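Local atomic coordinates of PLP-Dependent L-Arginine Hydroxylase MppP (Streptomyces wadayamensis, PDB entry 6C9B), a protein that uses pyridoxal phosphate to oxidise L-arginine to 4-hydroxy-2-ketoarginine and 2-ketoarginine, acting as an oxidase rather than an oxygenase. Residues Glu95-Ser100 against Arg212-Glu217; Gly182-Leu187 against Ile239-Glu244. All coordinates share one frame; numbering follows the deposited sequence.

Contact 1 of 2, residues Glu95-Ser100 against Arg212-Glu217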
ATOM      1  N   GLU B  95       0.213   9.342   1.788  1.00 14.76           N
ATOM      2  CA  GLU B  95      -1.221   9.405   2.037  1.00 14.38           C
ATOM      3  C   GLU B  95      -1.493   9.585   3.522  1.00 16.48           C
ATOM      4  O   GLU B  95      -2.351  10.384   3.919  1.00 18.02           O
ATOM      5  CB  GLU B  95      -1.911   8.147   1.510  1.00 15.83           C
ATOM      6  CG  GLU B  95      -3.384   8.031   1.855  1.00 14.82           C
ATOM      7  CD  GLU B  95      -4.322   8.973   1.113  1.00 17.51           C
ATOM      8  OE1 GLU B  95      -3.873   9.811   0.323  1.00 19.83           O
ATOM      9  OE2 GLU B  95      -5.555   8.876   1.340  1.00 19.43           O
ATOM     10  N   ILE B  96      -0.770   8.844   4.354  1.00 15.51           N
ATOM     11  CA  ILE B  96      -0.926   8.967   5.801  1.00 15.17           C
ATOM     12  C   ILE B  96      -0.581  10.382   6.241  1.00 15.30           C
ATOM     13  O   ILE B  96      -1.316  11.007   7.021  1.00 16.85           O
ATOM     14  CB  ILE B  96      -0.052   7.912   6.505  1.00 15.20           C
ATOM     15  CG1 ILE B  96      -0.604   6.511   6.246  1.00 16.97           C
ATOM     16  CG2 ILE B  96       0.025   8.178   7.996  1.00 18.52           C
ATOM     17  CD1 ILE B  96       0.387   5.402   6.563  1.00 18.42           C
ATOM     18  N   LEU B  97       0.548  10.907   5.748  1.00 15.34           N
ATOM     19  CA  LEU B  97       0.974  12.246   6.139  1.00 15.12           C
ATOM     20  C   LEU B  97      -0.036  13.284   5.674  1.00 17.76           C
ATOM     21  O   LEU B  97      -0.345  14.244   6.385  1.00 17.10           O
ATOM     22  CB  LEU B  97       2.361  12.537   5.564  1.00 17.91           C
ATOM     23  CG  LEU B  97       2.917  13.952   5.773  1.00 18.10           C
ATOM     24  CD1 LEU B  97       3.030  14.264   7.260  1.00 19.02           C
ATOM     25  CD2 LEU B  97       4.271  14.123   5.074  1.00 20.03           C
ATOM     26  N   ALA B  98      -0.515  13.142   4.455  1.00 16.50           N
ATOM     27  CA  ALA B  98      -1.420  14.147   3.912  1.00 15.73           C
ATOM     28  C   ALA B  98      -2.726  14.165   4.699  1.00 16.85           C
ATOM     29  O   ALA B  98      -3.243  15.233   5.041  1.00 18.05           O
ATOM     30  CB  ALA B  98      -1.674  13.857   2.438  1.00 18.79           C
ATOM     31  N   ARG B  99      -3.306  12.985   4.946  1.00 16.89           N
ATOM     32  CA  ARG B  99      -4.551  12.953   5.702  1.00 17.17           C
ATOM     33  C   ARG B  99      -4.312  13.455   7.119  1.00 18.11           C
ATOM     34  O   ARG B  99      -5.169  14.144   7.685  1.00 20.21           O
ATOM     35  CB  ARG B  99      -5.153  11.545   5.687  1.00 23.54           C
ATOM     36  CG  ARG B  99      -6.577  11.548   6.286  1.00 28.67           C
ATOM     37  CD  ARG B  99      -7.533  10.718   5.468  1.00 25.42           C
ATOM     38  NE  ARG B  99      -7.326   9.282   5.572  1.00 26.79           N
ATOM     39  CZ  ARG B  99      -7.616   8.561   6.648  1.00 25.79           C
ATOM     40  NH1 ARG B  99      -7.452   7.250   6.610  1.00 21.98           N
ATOM     41  NH2 ARG B  99      -8.033   9.149   7.769  1.00 24.62           N
ATOM     42  N   SER B 100      -3.123  13.176   7.680  1.00 17.21           N
ATOM     43  CA  SER B 100      -2.789  13.666   9.018  1.00 19.41           C
ATOM     44  C   SER B 100      -2.649  15.184   9.036  1.00 18.33           C
ATOM     45  O   SER B 100      -3.129  15.847   9.967  1.00 19.58           O
ATOM     46  CB  SER B 100      -1.495  13.039   9.506  1.00 23.08           C
ATOM     47  OG  SER B 100      -1.651  11.634   9.664  1.00 21.08           O
ATOM     48  N   ARG B 212       9.246  20.793  14.334  1.00 19.90           N
ATOM     49  CA  ARG B 212       8.415  19.630  14.055  1.00 19.55           C
ATOM     50  C   ARG B 212       8.794  19.127  12.685  1.00 19.22           C
ATOM     51  O   ARG B 212       8.919  19.928  11.756  1.00 21.80           O
ATOM     52  CB  ARG B 212       6.938  19.999  14.070  1.00 21.32           C
ATOM     53  CG  ARG B 212       6.467  20.608  15.383  1.00 24.31           C
ATOM     54  CD  ARG B 212       5.185  21.411  15.153  1.00 21.74           C
ATOM     55  NE  ARG B 212       4.058  20.551  14.789  1.00 26.48           N
ATOM     56  CZ  ARG B 212       2.989  20.973  14.120  1.00 24.73           C
ATOM     57  NH1 ARG B 212       2.889  22.237  13.730  1.00 27.98           N
ATOM     58  NH2 ARG B 212       2.018  20.136  13.820  1.00 24.11           N
ATOM     59  N   TRP B 213       8.987  17.813  12.547  1.00 18.80           N
ATOM     60  CA  TRP B 213       9.452  17.301  11.270  1.00 18.23           C
ATOM     61  C   TRP B 213       8.938  15.898  10.991  1.00 17.96           C
ATOM     62  O   TRP B 213       8.602  15.122  11.885  1.00 19.38           O
ATOM     63  CB  TRP B 213      10.999  17.298  11.167  1.00 19.69           C
ATOM     64  CG  TRP B 213      11.724  16.556  12.258  1.00 19.27           C
ATOM     65  CD1 TRP B 213      12.290  17.107  13.389  1.00 23.37           C
ATOM     66  CD2 TRP B 213      11.983  15.135  12.344  1.00 19.68           C
ATOM     67  NE1 TRP B 213      12.857  16.135  14.162  1.00 21.40           N
ATOM     68  CE2 TRP B 213      12.684  14.917  13.556  1.00 19.96           C
ATOM     69  CE3 TRP B 213      11.671  14.033  11.537  1.00 20.76           C
ATOM     70  CZ2 TRP B 213      13.096  13.645  13.974  1.00 23.46           C
ATOM     71  CZ3 TRP B 213      12.071  12.762  11.962  1.00 20.93           C
ATOM     72  CH2 TRP B 213      12.780  12.584  13.167  1.00 24.03           C
ATOM     73  N   VAL B 214       8.912  15.587   9.703  1.00 17.48           N
ATOM     74  CA  VAL B 214       8.589  14.256   9.205  1.00 18.78           C
ATOM     75  C   VAL B 214       9.525  13.999   8.046  1.00 17.36           C
ATOM     76  O   VAL B 214       9.755  14.890   7.233  1.00 19.69           O
ATOM     77  CB  VAL B 214       7.124  14.157   8.730  1.00 23.89           C
ATOM     78  CG1 VAL B 214       6.878  12.813   8.022  1.00 24.32           C
ATOM     79  CG2 VAL B 214       6.191  14.301   9.873  1.00 29.73           C
ATOM     80  N   VAL B 215      10.062  12.782   7.961  1.00 16.98           N
ATOM     81  CA  VAL B 215      10.855  12.371   6.817  1.00 16.79           C
ATOM     82  C   VAL B 215      10.258  11.083   6.297  1.00 17.66           C
ATOM     83  O   VAL B 215       9.974  10.180   7.081  1.00 18.35           O
ATOM     84  CB  VAL B 215      12.338  12.149   7.155  1.00 17.19           C
ATOM     85  CG1 VAL B 215      13.117  11.747   5.882  1.00 18.08           C
ATOM     86  CG2 VAL B 215      12.944  13.400   7.787  1.00 18.55           C
ATOM     87  N   ILE B 216      10.062  11.001   4.987  1.00 16.46           N
ATOM     88  CA  ILE B 216       9.623   9.764   4.367  1.00 16.05           C
ATOM     89  C   ILE B 216      10.799   9.223   3.583  1.00 16.70           C
ATOM     90  O   ILE B 216      11.135   9.729   2.512  1.00 18.32           O
ATOM     91  CB  ILE B 216       8.405   9.954   3.459  1.00 15.90           C
ATOM     92  CG1 ILE B 216       7.231  10.492   4.272  1.00 17.89           C
ATOM     93  CG2 ILE B 216       8.014   8.611   2.865  1.00 18.83           C
ATOM     94  CD1 ILE B 216       5.979  10.842   3.433  1.00 21.48           C
ATOM     95  N   GLU B 217      11.419   8.187   4.118  1.00 17.30           N
ATOM     96  CA  GLU B 217      12.429   7.470   3.368  1.00 19.16           C
ATOM     97  C   GLU B 217      11.744   6.438   2.481  1.00 18.76           C
ATOM     98  O   GLU B 217      10.586   6.063   2.690  1.00 19.81           O
ATOM     99  CB  GLU B 217      13.410   6.776   4.310  1.00 19.17           C
ATOM    100  CG  GLU B 217      14.035   7.638   5.393  1.00 18.83           C
ATOM    101  CD  GLU B 217      15.281   8.404   4.967  1.00 22.29           C
ATOM    102  OE1 GLU B 217      15.778   9.199   5.799  1.00 22.13           O
ATOM    103  OE2 GLU B 217      15.761   8.231   3.829  1.00 22.36           O
TER

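Contact 2 of 2, residues Gly182-Leu187 against Ile239-Glu244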
ATOM      1  N   GLY B 182       6.816  27.493  14.064  1.00 24.61           N
ATOM      2  CA  GLY B 182       5.913  26.417  14.427  1.00 28.76           C
ATOM      3  C   GLY B 182       5.428  25.585  13.263  1.00 35.35           C
ATOM      4  O   GLY B 182       4.429  24.876  13.395  1.00 30.61           O
ATOM      5  N   THR B 183       6.136  25.627  12.136  1.00 22.24           N
ATOM      6  CA  THR B 183       5.778  24.947  10.905  1.00 20.90           C
ATOM      7  C   THR B 183       6.342  23.519  10.903  1.00 21.95           C
ATOM      8  O   THR B 183       7.431  23.279  11.422  1.00 24.45           O
ATOM      9  CB  THR B 183       6.365  25.730   9.722  1.00 24.33           C
ATOM     10  OG1 THR B 183       6.187  27.133   9.933  1.00 34.07           O
ATOM     11  CG2 THR B 183       5.712  25.355   8.412  1.00 23.56           C
ATOM     12  N   VAL B 184       5.618  22.592  10.276  1.00 18.46           N
ATOM     13  CA  VAL B 184       6.143  21.243  10.048  1.00 18.12           C
ATOM     14  C   VAL B 184       7.088  21.273   8.851  1.00 19.08           C
ATOM     15  O   VAL B 184       6.722  21.765   7.782  1.00 21.47           O
ATOM     16  CB  VAL B 184       5.007  20.234   9.789  1.00 18.62           C
ATOM     17  CG1 VAL B 184       5.585  18.870   9.494  1.00 22.62           C
ATOM     18  CG2 VAL B 184       4.055  20.135  10.982  1.00 20.78           C
ATOM     19  N   LEU B 185       8.290  20.730   9.013  1.00 18.55           N
ATOM     20  CA  LEU B 185       9.194  20.506   7.882  1.00 17.48           C
ATOM     21  C   LEU B 185       9.103  19.032   7.496  1.00 17.94           C
ATOM     22  O   LEU B 185       9.393  18.162   8.318  1.00 19.39           O
ATOM     23  CB  LEU B 185      10.634  20.887   8.232  1.00 17.82           C
ATOM     24  CG  LEU B 185      11.683  20.691   7.117  1.00 20.43           C
ATOM     25  CD1 LEU B 185      11.270  21.347   5.846  1.00 22.36           C
ATOM     26  CD2 LEU B 185      12.994  21.256   7.605  1.00 20.70           C
ATOM     27  N   ALA B 186       8.700  18.759   6.256  1.00 17.78           N
ATOM     28  CA  ALA B 186       8.539  17.398   5.760  1.00 16.51           C
ATOM     29  C   ALA B 186       9.497  17.182   4.614  1.00 17.48           C
ATOM     30  O   ALA B 186       9.592  18.033   3.731  1.00 17.34           O
ATOM     31  CB  ALA B 186       7.120  17.139   5.278  1.00 16.54           C
ATOM     32  N   LEU B 187      10.181  16.038   4.614  1.00 16.55           N
ATOM     33  CA  LEU B 187      11.137  15.712   3.580  1.00 18.78           C
ATOM     34  C   LEU B 187      10.763  14.382   2.953  1.00 19.00           C
ATOM     35  O   LEU B 187      10.388  13.446   3.664  1.00 19.99           O
ATOM     36  CB  LEU B 187      12.563  15.588   4.124  1.00 18.12           C
ATOM     37  CG  LEU B 187      13.133  16.755   4.905  1.00 19.24           C
ATOM     38  CD1 LEU B 187      14.547  16.391   5.304  1.00 20.12           C
ATOM     39  CD2 LEU B 187      13.085  17.997   4.070  1.00 20.98           C
ATOM     40  N   ILE B 239       5.532  15.927  16.750  1.00 26.06           N
ATOM     41  CA  ILE B 239       5.005  16.233  15.422  1.00 23.58           C
ATOM     42  C   ILE B 239       3.611  16.847  15.524  1.00 24.62           C
ATOM     43  O   ILE B 239       3.266  17.760  14.768  1.00 26.96           O
ATOM     44  CB  ILE B 239       5.045  14.968  14.537  1.00 25.71           C
ATOM     45  CG1 ILE B 239       4.527  15.248  13.131  1.00 23.94           C
ATOM     46  CG2 ILE B 239       4.196  13.855  15.107  1.00 26.44           C
ATOM     47  CD1 ILE B 239       5.220  16.379  12.406  1.00 30.26           C
ATOM     48  N   GLY B 240       2.793  16.368  16.462  1.00 24.46           N
ATOM     49  CA  GLY B 240       1.478  16.948  16.685  1.00 25.94           C
ATOM     50  C   GLY B 240       0.490  16.749  15.560  1.00 29.71           C
ATOM     51  O   GLY B 240      -0.439  17.544  15.397  1.00 27.39           O
ATOM     52  N   LEU B 241       0.672  15.703  14.777  1.00 23.68           N
ATOM     53  CA  LEU B 241      -0.229  15.241  13.745  1.00 21.89           C
ATOM     54  C   LEU B 241      -0.584  13.796  14.040  1.00 24.84           C
ATOM     55  O   LEU B 241       0.259  13.062  14.561  1.00 26.03           O
ATOM     56  CB  LEU B 241       0.416  15.287  12.355  1.00 21.05           C
ATOM     57  CG  LEU B 241       1.041  16.604  11.919  1.00 23.26           C
ATOM     58  CD1 LEU B 241       1.856  16.359  10.647  1.00 26.57           C
ATOM     59  CD2 LEU B 241      -0.005  17.662  11.685  1.00 25.16           C
ATOM     60  N   PRO B 242      -1.756  13.331  13.626  1.00 20.56           N
ATOM     61  CA  PRO B 242      -2.168  11.959  13.972  1.00 19.50           C
ATOM     62  C   PRO B 242      -1.621  10.877  13.060  1.00 22.93           C
ATOM     63  O   PRO B 242      -2.359   9.964  12.665  1.00 23.61           O
ATOM     64  CB  PRO B 242      -3.699  12.040  13.880  1.00 25.14           C
ATOM     65  CG  PRO B 242      -3.930  13.070  12.833  1.00 27.12           C
ATOM     66  CD  PRO B 242      -2.874  14.098  13.045  1.00 22.53           C
ATOM     67  N   VAL B 243      -0.325  10.936  12.739  0.84 21.93           N
ATOM     68  CA  VAL B 243       0.250   9.974  11.797  0.84 21.57           C
ATOM     69  C   VAL B 243       0.205   8.557  12.367  0.84 22.67           C
ATOM     70  O   VAL B 243       0.020   7.592  11.629  0.84 20.88           O
ATOM     71  CB  VAL B 243       1.690  10.369  11.402  0.84 23.45           C
ATOM     72  CG1 VAL B 243       1.671  11.642  10.531  0.84 24.24           C
ATOM     73  CG2 VAL B 243       2.595  10.538  12.638  0.84 23.85           C
ATOM     74  N   GLU B 244       0.412   8.395  13.673  1.00 21.47           N
ATOM     75  CA  GLU B 244       0.399   7.042  14.226  1.00 22.47           C
ATOM     76  C   GLU B 244      -0.988   6.406  14.151  1.00 21.63           C
ATOM     77  O   GLU B 244      -1.122   5.210  13.855  1.00 22.27           O
ATOM     78  CB  GLU B 244       0.896   7.066  15.671  1.00 26.45           C
ATOM     79  CG  GLU B 244       2.380   7.326  15.761  1.00 33.33           C
ATOM     80  CD  GLU B 244       2.795   7.726  17.157  1.00 59.25           C
ATOM     81  OE1 GLU B 244       2.529   8.879  17.564  1.00 57.46           O
ATOM     82  OE2 GLU B 244       3.362   6.867  17.847  1.00 50.03           O
TER

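Contact 1 of 2, residues Glu95-Ser100 against Arg212-Glu217
Leu97 meets Val214 and Ile216 where helix 90-101 lies against strand 212-218, a helix-on-sheet contact in the large domain of a class I aminotransferase-like fold. Along the helix, Glu95 comes first and faces away from the strand, toward the dimer interface: its OE2 forms a salt bridge with Arg99 of the second subunit, while OE1 accepts a hydrogen bond from Asn125 of its own chain. Ile96 turns to strand 231-235 and helix 243-250, packing on Leu233 and Ile250. Leu97 is the one residue of 95-100 that touches 212-217. Its CG stands anti to the backbone N (chi1 175°), which sends the forked end down to the sheet, tip to tip with Val214. CD1 lies 4.1 Å from Val214 CG2 and 4.2 Å from Val214 CG1. The other branch, CD2, touches two strand residues, 4.1 Å from Val214 CG1 and 4.0 Å from Ile216 CD1. Ile216 runs extended beyond CG1 (chi2 175°), and its terminal methyl meets the leucine at a slant. Because Val214 and Ile216 are two apart on the strand, both face the helix, and one leucine spans the pair through methyl contacts alone. All three residues are buried. The side chain of Ile216 is about 11 Å from the bound hydroxylated ketoacid, so this is core packing away from the ligand pocket. Arg99 again points to the dimer interface, where its NE pairs with Glu95 of the second subunit. On the last turn the hydroxyl of Ser100 folds back on the helix: OG donates to Ile96 O at 2.7 Å from above the carbonyl plane, and Ser100 N reaches that same oxygen from the opposite face at 2.9 Å.

Contact 2 of 2, residues Gly182-Leu187 against Ile239-Glu244
Val184 meets Ile239 and Leu241 through aliphatic methyls alone; the flat group beside them is the guanidinium of Arg212, one face of which is covered by Val184 CG2. Its NH1 bonds to Gly182 O and its NH2 to Ile239 O, so a single side chain links the backbones of both segments. The closer of the direct contacts is between Val184 CG1 and Ile239 CD1, at 3.8 Å. Val184 CG2 is 4.2 Å from the same Ile239 CD1, which puts the isoleucine methyl against both prongs of the valine. The two side chains slant across one another. Ile239 reaches the strand although its CB is not aimed there: with CG1 anti to the backbone N (chi1 -179°) and a bend at chi2 of 55°, CD1 is turned onto the valine. Leu241 adds a looser touch, its CD1 4.4 Å from Val184 CG2. The backbone changes course in both segments. Gly182, with positive phi, closes helix 168-181 in a Schellman motif and lets the chain turn into strand 184-188. In the partner segment Gly240 also has positive phi, and Pro242 centres an inverse gamma turn, marked by a weak bond from Val243 N to Leu241 O at 2.9 Å, just before helix 243-250 begins. This is buried structural packing, distant from the annotated sites. Strand 184-188 runs between strands 152-156 and 212-218, pairing with both; Leu185 turns from the contact to pack on helix 168-181, whereas Leu241 rests on Ser100 and Leu101 at the end of helix 90-101.

Contacts 1 and 2 are neighbours in one hydrophobic layer, their centres 6 Å apart. Their segments alternate along the chain, in the order 95-100, 182-187, 212-217, 239-244, so the two connections interleave. Strands 184-188 and 212-218 lie side by side and parallel in the seven-stranded mixed sheet of the large domain, where Ile216 N approaches Leu187 O at 2.8 Å, a probable hydrogen bond. Helix 90-101 and the segment leading into helix 243-250 also abut, Ser100 packing on Val243. Together the contacts join pieces distant in sequence into one buried core, while the helix of contact 1 also reaches the second subunit.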